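Local coordinates for protein ethylbenzene dehydrogenase alpha-subunit (Aromatoleum aromaticum, PDB 2IVF) that belongs to the molybdopterin oxidoreductase family and carries a molybdenum atom, two molybdopterin-type dinucleotides and an iron/sulfur cluster, at residues 530-533 with 534-537; 519-522 with 523-526; 406-409 with 410-414. All coordinates share one frame; numbering follows the deposited sequence.

Contact 1: residues 530-533 with 534-537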
loop_
_atom_site.group_PDB
_atom_site.type_symbol
_atom_site.label_atom_id
_atom_site.label_comp_id
_atom_site.label_asym_id
_atom_site.label_seq_id
_atom_site.Cartn_x
_atom_site.Cartn_y
_atom_site.Cartn_z
ATOM N N ASN A 530 -24.624 -14.860 23.927
ATOM C CA ASN A 530 -23.269 -14.935 23.347
ATOM C C ASN A 530 -22.280 -13.930 23.968
ATOM O O ASN A 530 -21.131 -14.279 24.268
ATOM C CB ASN A 530 -23.351 -14.796 21.834
ATOM C CG ASN A 530 -21.993 -14.657 21.190
ATOM O OD1 ASN A 530 -21.505 -13.543 20.934
ATOM N ND2 ASN A 530 -21.351 -15.799 20.949
ATOM N N ILE A 531 -22.726 -12.693 24.192
ATOM C CA ILE A 531 -21.904 -11.684 24.907
ATOM C C ILE A 531 -21.482 -12.128 26.327
ATOM O O ILE A 531 -20.327 -11.962 26.715
ATOM C CB ILE A 531 -22.651 -10.352 25.029
ATOM C CG1 ILE A 531 -22.855 -9.709 23.649
ATOM C CG2 ILE A 531 -21.886 -9.364 25.893
ATOM C CD1 ILE A 531 -23.930 -8.680 23.675
ATOM N N GLU A 532 -22.413 -12.657 27.110
ATOM C CA GLU A 532 -22.078 -13.120 28.448
ATOM C C GLU A 532 -21.000 -14.196 28.375
ATOM O O GLU A 532 -19.995 -14.146 29.087
ATOM C CB GLU A 532 -23.309 -13.660 29.154
ATOM C CG GLU A 532 -24.413 -12.615 29.383
ATOM C CD GLU A 532 -23.893 -11.353 30.062
ATOM O OE1 GLU A 532 -22.994 -11.464 30.917
ATOM O OE2 GLU A 532 -24.374 -10.250 29.735
ATOM N N PHE A 533 -21.212 -15.175 27.506
ATOM C CA PHE A 533 -20.204 -16.211 27.240
ATOM C C PHE A 533 -18.874 -15.559 26.924
ATOM O O PHE A 533 -17.826 -15.936 27.451
ATOM C CB PHE A 533 -20.662 -17.076 26.047
ATOM C CG PHE A 533 -19.631 -18.067 25.550
ATOM C CD1 PHE A 533 -19.598 -19.362 26.039
ATOM C CD2 PHE A 533 -18.729 -17.716 24.554
ATOM C CE1 PHE A 533 -18.667 -20.296 25.569
ATOM C CE2 PHE A 533 -17.786 -18.654 24.084
ATOM C CZ PHE A 533 -17.771 -19.942 24.600
ATOM N N MET A 534 -18.906 -14.570 26.051
ATOM C CA MET A 534 -17.662 -13.967 25.617
ATOM C C MET A 534 -16.937 -13.263 26.752
ATOM O O MET A 534 -15.710 -13.334 26.845
ATOM C CB MET A 534 -17.915 -12.985 24.484
ATOM C CG MET A 534 -18.207 -13.663 23.160
ATOM S SD MET A 534 -16.924 -14.822 22.619
ATOM C CE MET A 534 -15.598 -13.626 22.270
ATOM N N LYS A 535 -17.691 -12.580 27.604
ATOM C CA LYS A 535 -17.108 -11.895 28.735
ATOM C C LYS A 535 -16.322 -12.879 29.587
ATOM O O LYS A 535 -15.188 -12.610 29.942
ATOM C CB LYS A 535 -18.183 -11.172 29.568
ATOM C CG LYS A 535 -18.896 -10.061 28.808
ATOM C CD LYS A 535 -19.519 -8.986 29.707
ATOM C CE LYS A 535 -20.824 -9.416 30.339
ATOM N NZ LYS A 535 -21.487 -8.290 31.103
ATOM N N VAL A 536 -16.909 -14.038 29.859
ATOM C CA VAL A 536 -16.256 -15.042 30.694
ATOM C C VAL A 536 -15.076 -15.701 30.022
ATOM O O VAL A 536 -13.961 -15.697 30.546
ATOM C CB VAL A 536 -17.228 -16.119 31.111
ATOM C CG1 VAL A 536 -16.492 -17.235 31.843
ATOM C CG2 VAL A 536 -18.324 -15.490 31.980
ATOM N N VAL A 537 -15.300 -16.263 28.852
ATOM C CA VAL A 537 -14.225 -16.969 28.196
ATOM C C VAL A 537 -12.995 -16.065 27.954
ATOM O O VAL A 537 -11.878 -16.530 28.017
ATOM C CB VAL A 537 -14.704 -17.602 26.887
ATOM C CG1 VAL A 537 -15.954 -18.497 27.160
ATOM C CG2 VAL A 537 -15.003 -16.522 25.874
HETATM O O HOH W 1 -23.315 -7.138 29.522
#
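Phe-533 and Val-537 meet one turn apart on the α-helix 526-540, whose i to i+4 ladder supplies the backbone part of the contact. Four main-chain bonds run from Met-534, Lys-535, Val-536 and Val-537 N to the carbonyls of Asn-530 through Phe-533; the straightest, Val-537 N to Phe-533 O at 2.9 Å, has an N-H...O angle of 173°.

Aromatic contacts centre on the Phe-533 ring. Val-537 CG1 sits over its face, 3.5 Å from the centroid and 13° off the ring normal, a CH-pi contact. Phe-533 makes this possible by holding CG anti to its own N (chi1 172°), which puts CG beside the carbonyl carbon and carries the ring outward, on the side where Val-537 CG1 stands. Met-534 approaches the same ring at its edge, with SD 3.9 Å from Phe-533 CD2, a Met-aromatic contact. Met-509 of helix 504-520 also packs on Phe-533 and Val-537, joining this side of the helix to its antecedent in the chain.

The charged pair lies elsewhere on the helix surface. Glu-532 and Lys-535 run alongside each other. The salt bridge from Glu-532 OE1 to Lys-535 NZ is loose at 3.5 Å. A water accepts from Lys-535 NZ at 2.7 Å and probably donates to Glu-532 OE2, although at 3.3 Å and with other acceptors in reach this second bond is less certain.

Contact 2: residues 519-522 with 523-526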
loop_
_atom_site.group_PDB
_atom_site.type_symbol
_atom_site.label_atom_id
_atom_site.label_comp_id
_atom_site.label_asym_id
_atom_site.label_seq_id
_atom_site.Cartn_x
_atom_site.Cartn_y
_atom_site.Cartn_z
ATOM N N GLU A 519 -32.728 -17.261 31.934
ATOM C CA GLU A 519 -33.162 -17.334 33.324
ATOM C C GLU A 519 -33.086 -15.969 33.981
ATOM O O GLU A 519 -34.041 -15.538 34.627
ATOM C CB GLU A 519 -32.308 -18.332 34.122
ATOM C CG GLU A 519 -32.650 -19.796 33.880
ATOM C CD GLU A 519 -31.678 -20.756 34.572
ATOM O OE1 GLU A 519 -31.223 -21.719 33.905
ATOM O OE2 GLU A 519 -31.380 -20.562 35.779
ATOM N N ALA A 520 -31.937 -15.312 33.857
ATOM C CA ALA A 520 -31.786 -13.953 34.371
ATOM C C ALA A 520 -32.861 -13.045 33.749
ATOM O O ALA A 520 -33.521 -12.262 34.456
ATOM C CB ALA A 520 -30.384 -13.403 34.097
ATOM N N ASP A 521 -33.064 -13.190 32.438
ATOM C CA ASP A 521 -33.998 -12.346 31.704
ATOM C C ASP A 521 -34.621 -13.076 30.509
ATOM O O ASP A 521 -33.971 -13.229 29.477
ATOM C CB ASP A 521 -33.264 -11.101 31.239
ATOM C CG ASP A 521 -34.179 -10.105 30.558
ATOM O OD1 ASP A 521 -35.355 -10.438 30.253
ATOM O OD2 ASP A 521 -33.711 -8.970 30.352
ATOM N N PRO A 522 -35.887 -13.512 30.633
ATOM C CA PRO A 522 -36.527 -14.252 29.539
ATOM C C PRO A 522 -36.770 -13.470 28.245
ATOM O O PRO A 522 -37.280 -14.044 27.279
ATOM C CB PRO A 522 -37.877 -14.685 30.142
ATOM C CG PRO A 522 -37.702 -14.563 31.621
ATOM C CD PRO A 522 -36.785 -13.399 31.796
ATOM N N THR A 523 -36.441 -12.179 28.233
ATOM C CA THR A 523 -36.571 -11.367 27.031
ATOM C C THR A 523 -35.231 -11.295 26.318
ATOM O O THR A 523 -35.126 -10.731 25.218
ATOM C CB THR A 523 -37.097 -9.948 27.361
ATOM O OG1 THR A 523 -36.157 -9.274 28.194
ATOM C CG2 THR A 523 -38.455 -10.023 28.098
ATOM N N SER A 524 -34.211 -11.900 26.931
ATOM C CA SER A 524 -32.868 -11.899 26.380
ATOM C C SER A 524 -32.840 -12.614 25.042
ATOM O O SER A 524 -33.629 -13.520 24.813
ATOM C CB SER A 524 -31.890 -12.608 27.318
ATOM O OG SER A 524 -31.743 -11.885 28.520
ATOM N N THR A 525 -31.914 -12.192 24.182
ATOM C CA THR A 525 -31.695 -12.815 22.870
ATOM C C THR A 525 -30.433 -13.665 22.848
ATOM O O THR A 525 -29.560 -13.578 23.725
ATOM C CB THR A 525 -31.534 -11.761 21.790
ATOM O OG1 THR A 525 -30.432 -10.919 22.138
ATOM C CG2 THR A 525 -32.794 -10.912 21.652
ATOM N N ASP A 526 -30.323 -14.477 21.804
ATOM C CA ASP A 526 -29.104 -15.244 21.566
ATOM C C ASP A 526 -27.873 -14.348 21.609
ATOM O O ASP A 526 -26.832 -14.707 22.188
ATOM C CB ASP A 526 -29.197 -16.015 20.238
ATOM C CG ASP A 526 -29.749 -15.168 19.077
ATOM O OD1 ASP A 526 -29.688 -13.919 19.084
ATOM O OD2 ASP A 526 -30.268 -15.787 18.135
#
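Asp-521 reaches across the bend to Thr-523, its carboxylate OD1 lying against both the hydroxyl and the backbone N of that residue. The bend is a type I beta turn from Asp-521 to Ser-524, overlapped by an Asx turn in which Asp-521 OD1 accepts from the N of the residue two further on. It links helix 504-520 to helix 526-540, and Asp-521 is where the chain leaves helical backbone angles.

Two bonds grip OD1. Thr-523 N donates to Asp-521 OD1 at 2.9 Å with an N-H...OD1 angle of 160°, from well above the carboxylate plane. The hydroxyl Thr-523 OG1 donates to the same oxygen at 2.5 Å, a very short separation. With CG anti to its own N (chi1 -175°), Asp-521 sends the carboxylate toward the turn. The other oxygen, OD2, makes salt bridges with Arg-810 and Arg-371, and Arg-810 also bonds to Thr-523 OG1; two positive groups on this carboxylate would be expected to favour its charged form.

Asp-521 O is the second polar atom held twice, both times by Ser-524. Ser-524 N closes the turn at 2.9 Å from Asp-521 O, coming from well above the carbonyl plane, whereas the hydroxyl lies much nearer that plane. Ser-524 OG stands beside its own backbone N (chi1 -66°), which brings the hydroxyl to the oxygen that the N-H already holds, with Ser-524 OG 2.8 Å from Asp-521 O.

Contact 3: residues 406-409 with 410-414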
loop_
_atom_site.group_PDB
_atom_site.type_symbol
_atom_site.label_atom_id
_atom_site.label_comp_id
_atom_site.label_asym_id
_atom_site.label_seq_id
_atom_site.Cartn_x
_atom_site.Cartn_y
_atom_site.Cartn_z
ATOM N N ARG A 406 -33.294 17.926 20.764
ATOM C CA ARG A 406 -33.711 19.160 20.098
ATOM C C ARG A 406 -33.062 20.355 20.775
ATOM O O ARG A 406 -32.553 21.226 20.100
ATOM C CB ARG A 406 -35.228 19.373 20.141
ATOM C CG ARG A 406 -36.004 18.431 19.264
ATOM C CD ARG A 406 -37.454 18.646 19.484
ATOM N NE ARG A 406 -37.967 19.685 18.606
ATOM C CZ ARG A 406 -39.065 20.396 18.833
ATOM N NH1 ARG A 406 -39.792 20.251 19.944
ATOM N NH2 ARG A 406 -39.434 21.282 17.927
ATOM N N GLU A 407 -33.089 20.395 22.104
ATOM C CA GLU A 407 -32.428 21.474 22.850
ATOM C C GLU A 407 -30.917 21.489 22.552
ATOM O O GLU A 407 -30.331 22.517 22.250
ATOM C CB GLU A 407 -32.717 21.317 24.356
ATOM C CG GLU A 407 -31.936 22.231 25.304
ATOM C CD GLU A 407 -32.236 21.962 26.813
ATOM O OE1 GLU A 407 -31.350 21.404 27.529
ATOM O OE2 GLU A 407 -33.346 22.316 27.291
ATOM N N HIS A 408 -30.299 20.323 22.660
ATOM C CA HIS A 408 -28.869 20.174 22.586
ATOM C C HIS A 408 -28.364 20.602 21.192
ATOM O O HIS A 408 -27.327 21.254 21.072
ATOM C CB HIS A 408 -28.571 18.705 22.859
ATOM C CG HIS A 408 -27.149 18.306 22.638
ATOM N ND1 HIS A 408 -26.113 18.812 23.383
ATOM C CD2 HIS A 408 -26.605 17.390 21.805
ATOM C CE1 HIS A 408 -24.983 18.255 22.984
ATOM N NE2 HIS A 408 -25.254 17.376 22.039
ATOM N N LEU A 409 -29.134 20.255 20.163
ATOM C CA LEU A 409 -28.746 20.547 18.796
ATOM C C LEU A 409 -28.917 22.037 18.481
ATOM O O LEU A 409 -28.498 22.479 17.401
ATOM C CB LEU A 409 -29.559 19.710 17.794
ATOM C CG LEU A 409 -29.169 18.228 17.737
ATOM C CD1 LEU A 409 -30.137 17.454 16.860
ATOM C CD2 LEU A 409 -27.709 18.026 17.253
ATOM N N LYS A 410 -29.476 22.823 19.399
ATOM C CA LYS A 410 -29.434 24.284 19.221
ATOM C C LYS A 410 -27.996 24.853 19.146
ATOM O O LYS A 410 -27.771 25.944 18.627
ATOM C CB LYS A 410 -30.253 24.986 20.292
ATOM C CG LYS A 410 -31.740 24.702 20.092
ATOM C CD LYS A 410 -32.635 25.439 21.052
ATOM C CE LYS A 410 -34.098 25.109 20.764
ATOM N NZ LYS A 410 -34.990 25.710 21.808
ATOM N N ASP A 411 -27.039 24.106 19.669
ATOM C CA ASP A 411 -25.638 24.475 19.632
ATOM C C ASP A 411 -24.972 23.958 18.349
ATOM O O ASP A 411 -23.793 24.219 18.141
ATOM C CB ASP A 411 -24.935 23.959 20.917
ATOM C CG ASP A 411 -25.407 24.700 22.187
ATOM O OD1 ASP A 411 -25.880 25.865 22.075
ATOM O OD2 ASP A 411 -25.345 24.116 23.294
ATOM N N TYR A 412 -25.728 23.261 17.487
ATOM C CA TYR A 412 -25.215 22.612 16.292
ATOM C C TYR A 412 -26.085 22.967 15.090
ATOM O O TYR A 412 -26.269 22.176 14.189
ATOM C CB TYR A 412 -25.116 21.077 16.482
ATOM C CG TYR A 412 -24.160 20.709 17.573
ATOM C CD1 TYR A 412 -22.796 20.584 17.305
ATOM C CD2 TYR A 412 -24.594 20.537 18.892
ATOM C CE1 TYR A 412 -21.890 20.319 18.320
ATOM C CE2 TYR A 412 -23.691 20.224 19.913
ATOM C CZ TYR A 412 -22.345 20.121 19.607
ATOM O OH TYR A 412 -21.430 19.864 20.600
ATOM N N THR A 413 -26.624 24.174 15.074
ATOM C CA THR A 413 -27.206 24.678 13.847
ATOM C C THR A 413 -26.054 24.671 12.830
ATOM O O THR A 413 -24.882 24.631 13.197
ATOM C CB THR A 413 -27.755 26.101 14.039
ATOM O OG1 THR A 413 -26.658 26.982 14.363
ATOM C CG2 THR A 413 -28.825 26.118 15.176
ATOM N N PRO A 414 -26.368 24.654 11.550
ATOM C CA PRO A 414 -25.266 24.618 10.592
ATOM C C PRO A 414 -24.226 25.725 10.743
ATOM O O PRO A 414 -23.046 25.484 10.577
ATOM C CB PRO A 414 -25.985 24.721 9.249
ATOM C CG PRO A 414 -27.313 24.151 9.497
ATOM C CD PRO A 414 -27.675 24.597 10.885
HETATM O O HOH W 2 -28.353 24.116 24.175
HETATM O O HOH W 3 -24.973 21.561 23.373
#
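Tyr-412 starts against Leu-409: its CB lies 4.1 Å from Leu-409 CD2, the two side chains crossing at about a right angle. With CG beside its own backbone N (chi1 -62°), the ring is carried back along the preceding turn. CD2 then comes to 3.6 Å from His-408 O, which lies at the ring edge near its plane. One atom further, CE2 stands over a face of the imidazole, 3.9 Å from His-408 CE1. The two rings are oblique, their planes at 54°, so the pair is neither a stack nor an edge-to-face contact. At the tip, OH bonds to His-831 N and Thr-830 OG1, while His-408 NE2 bonds to Pro-829 O, tying both rings to one neighbouring loop.

In the backbone that carries these rings, helix 401-408 passes into a 3-10 turn at 410-411. Three i to i+3 bonds mark this, ending with Tyr-412 N to Leu-409 O at 2.9 Å, the donor 66° out of the carbonyl plane. On another side, Asp-411 OD2 accepts from two waters; one of these also donates to Glu-407 O, at 3.2 Å.

Contacts 1 and 2 belong to one helical hairpin: 519-526 forms the bend after helix 504-520, and 530-537 lies on the helix that follows, with centres about 14 Å apart. Contact 3, at another helix end, is remote from both, its centre about 39 Å from that of contact 1. None is wholly core. Contact 2 is a surface contact, whereas contacts 1 and 3 are partly buried. The chemistry follows the setting: regular i to i+4 bonding, ring-to-methyl contact and a loose Glu-Lys pair within a helix; paired acceptors at the turn, with arginines from outside it; and i to i+3 bonding with an oblique aromatic pair where a helix ends.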